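Designed Anbu Protein (Synthetic construct, PDB 5LOY) is a consensus-designed ancestral beta subunit of the proteasome family that forms helical assemblies and, as an Ntn-type relative of proteasomal proteases, is probably a hydrolase. Local coordinates at residues Pro123-Ile128 with Ile135-Asp140. Residues are numbered along the deposited sequence; the frame is centred on the assembly and turned at random.
Sequences PRLFLI and IEATPD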
loop_
_atom_site.group_PDB
_atom_site.type_symbol
_atom_site.label_atom_id
_atom_site.label_comp_id
_atom_site.label_asym_id
_atom_site.label_seq_id
_atom_site.Cartn_x
_atom_site.Cartn_y
_atom_site.Cartn_z
ATOM N N PRO A 123 -8.940 13.704 24.664
ATOM C CA PRO A 123 -8.697 13.861 23.223
ATOM C C PRO A 123 -9.371 12.748 22.438
ATOM O O PRO A 123 -9.373 11.606 22.898
ATOM C CB PRO A 123 -7.162 13.759 23.086
ATOM C CG PRO A 123 -6.617 13.873 24.465
ATOM C CD PRO A 123 -7.696 13.435 25.409
ATOM N N ARG A 124 -9.927 13.083 21.269
ATOM C CA ARG A 124 -10.687 12.131 20.455
ATOM C C ARG A 124 -10.369 12.299 18.964
ATOM O O ARG A 124 -9.905 13.362 18.528
ATOM C CB ARG A 124 -12.185 12.301 20.704
ATOM C CG ARG A 124 -12.607 12.016 22.137
ATOM C CD ARG A 124 -14.046 12.433 22.413
ATOM N NE ARG A 124 -15.003 11.441 21.926
ATOM C CZ ARG A 124 -16.328 11.527 22.059
ATOM N NH1 ARG A 124 -16.891 12.590 22.647
ATOM N NH2 ARG A 124 -17.096 10.553 21.586
ATOM N N LEU A 125 -10.618 11.242 18.201
ATOM C CA LEU A 125 -10.245 11.182 16.801
ATOM C C LEU A 125 -11.308 10.429 15.994
ATOM O O LEU A 125 -11.691 9.307 16.372
ATOM C CB LEU A 125 -8.920 10.455 16.676
ATOM C CG LEU A 125 -8.356 10.348 15.260
ATOM C CD1 LEU A 125 -8.016 11.742 14.744
ATOM C CD2 LEU A 125 -7.127 9.448 15.209
ATOM N N PHE A 126 -11.755 11.034 14.884
ATOM C CA PHE A 126 -12.834 10.479 14.049
ATOM C C PHE A 126 -12.468 10.397 12.576
ATOM O O PHE A 126 -11.657 11.192 12.093
ATOM C CB PHE A 126 -14.078 11.344 14.146
ATOM C CG PHE A 126 -14.714 11.332 15.494
ATOM C CD1 PHE A 126 -14.223 12.129 16.497
ATOM C CD2 PHE A 126 -15.791 10.517 15.767
ATOM C CE1 PHE A 126 -14.810 12.115 17.748
ATOM C CE2 PHE A 126 -16.374 10.487 17.029
ATOM C CZ PHE A 126 -15.875 11.282 18.019
ATOM N N LEU A 127 -13.089 9.446 11.874
ATOM C CA LEU A 127 -12.998 9.335 10.411
ATOM C C LEU A 127 -14.380 9.549 9.835
ATOM O O LEU A 127 -15.326 8.869 10.246
ATOM C CB LEU A 127 -12.487 7.963 10.021
ATOM C CG LEU A 127 -12.470 7.576 8.539
ATOM C CD1 LEU A 127 -11.583 8.491 7.733
ATOM C CD2 LEU A 127 -11.964 6.151 8.371
ATOM N N ILE A 128 -14.519 10.507 8.920
ATOM C CA ILE A 128 -15.809 10.756 8.280
ATOM C C ILE A 128 -15.774 10.207 6.874
ATOM O O ILE A 128 -14.924 10.583 6.059
ATOM C CB ILE A 128 -16.187 12.244 8.249
ATOM C CG1 ILE A 128 -16.401 12.779 9.654
ATOM C CG2 ILE A 128 -17.485 12.449 7.519
ATOM C CD1 ILE A 128 -15.141 13.271 10.307
ATOM N N ILE A 135 -16.808 7.100 12.238
ATOM C CA ILE A 135 -16.392 6.277 13.346
ATOM C C ILE A 135 -15.302 6.949 14.175
ATOM O O ILE A 135 -14.634 7.858 13.711
ATOM C CB ILE A 135 -15.897 4.908 12.866
ATOM C CG1 ILE A 135 -14.724 5.052 11.906
ATOM C CG2 ILE A 135 -17.018 4.145 12.181
ATOM C CD1 ILE A 135 -13.941 3.758 11.705
ATOM N N GLU A 136 -15.117 6.430 15.384
ATOM C CA GLU A 136 -14.190 6.947 16.357
ATOM C C GLU A 136 -13.054 5.951 16.652
ATOM O O GLU A 136 -13.289 4.753 16.868
ATOM C CB GLU A 136 -14.935 7.244 17.673
ATOM C CG GLU A 136 -14.027 7.850 18.721
ATOM C CD GLU A 136 -14.716 8.395 19.952
ATOM O OE1 GLU A 136 -15.949 8.139 20.195
ATOM O OE2 GLU A 136 -13.972 9.102 20.706
ATOM N N ALA A 137 -11.827 6.468 16.733
ATOM C CA ALA A 137 -10.656 5.650 17.064
ATOM C C ALA A 137 -10.710 5.125 18.493
ATOM O O ALA A 137 -11.274 5.765 19.361
ATOM C CB ALA A 137 -9.393 6.451 16.862
ATOM N N THR A 138 -10.097 3.966 18.710
ATOM C CA THR A 138 -10.037 3.322 20.016
ATOM C C THR A 138 -8.581 2.900 20.313
ATOM O O THR A 138 -7.713 3.021 19.471
ATOM C CB THR A 138 -10.947 2.061 20.086
ATOM O OG1 THR A 138 -10.495 1.083 19.133
ATOM C CG2 THR A 138 -12.409 2.410 19.831
ATOM N N PRO A 139 -8.312 2.411 21.530
ATOM C CA PRO A 139 -6.982 1.848 21.796
ATOM C C PRO A 139 -6.556 0.755 20.808
ATOM O O PRO A 139 -5.377 0.689 20.421
ATOM C CB PRO A 139 -7.129 1.275 23.201
ATOM C CG PRO A 139 -8.154 2.150 23.853
ATOM C CD PRO A 139 -9.109 2.547 22.768
ATOM N N ASP A 140 -7.502 -0.058 20.364
ATOM C CA ASP A 140 -7.192 -1.123 19.401
ATOM C C ASP A 140 -7.035 -0.677 17.962
ATOM O O ASP A 140 -6.340 -1.318 17.207
ATOM C CB ASP A 140 -8.262 -2.188 19.471
ATOM C CG ASP A 140 -8.384 -2.763 20.851
ATOM O OD1 ASP A 140 -7.377 -3.376 21.308
ATOM O OD2 ASP A 140 -9.461 -2.570 21.462
HETATM O O HOH W 1 -11.281 8.851 20.108
#
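Arg124 and Glu136 join the two strands of an antiparallel beta hairpin through a two-pronged, side-on salt bridge. Arg124 NE meets Glu136 OE2 at 2.8 Å. Arg124 NH2 reaches Glu136 OE1 at 3.0 Å, and both hydrogen bonds are almost straight. Each oxygen is approached on its syn side, but the carboxylate is turned 32° from the guanidinium plane. An extended Glu136 chain, with CG anti to the backbone N (chi1 -177°), carries the acid there across Phe126: Glu136 CG rests over one face of the Phe126 ring, offset toward the rim, in a CH-pi contact 4.2 Å from its centroid. An alanine in place of Arg124 would probably leave the Glu136 carboxylate without its countercharge and freer to turn. Backbone bonds set the register. Leu127 and Ile135 form a hydrogen-bonded pair, while Ala137 N donates to Leu125 O at 2.9 Å. Beyond this, a water takes the place of a direct bond, accepting from Leu125 N and donating to Ala137 O and to Glu136 OE2, which thus has a second partner. Apolar contacts occupy the other side, where Leu125 CB lies 4.0 Å from Ala137 CB and Leu127 CB packs on Ile135 CG1. In this sandwich of the proteasome-subunit fold, Phe126 and Arg124 face helix 79-94, Leu127, Ile135 and Ala137 meet Phe144 of the opposing sheet, and strand 124-128 continues through backbone bonds to strand 110-118.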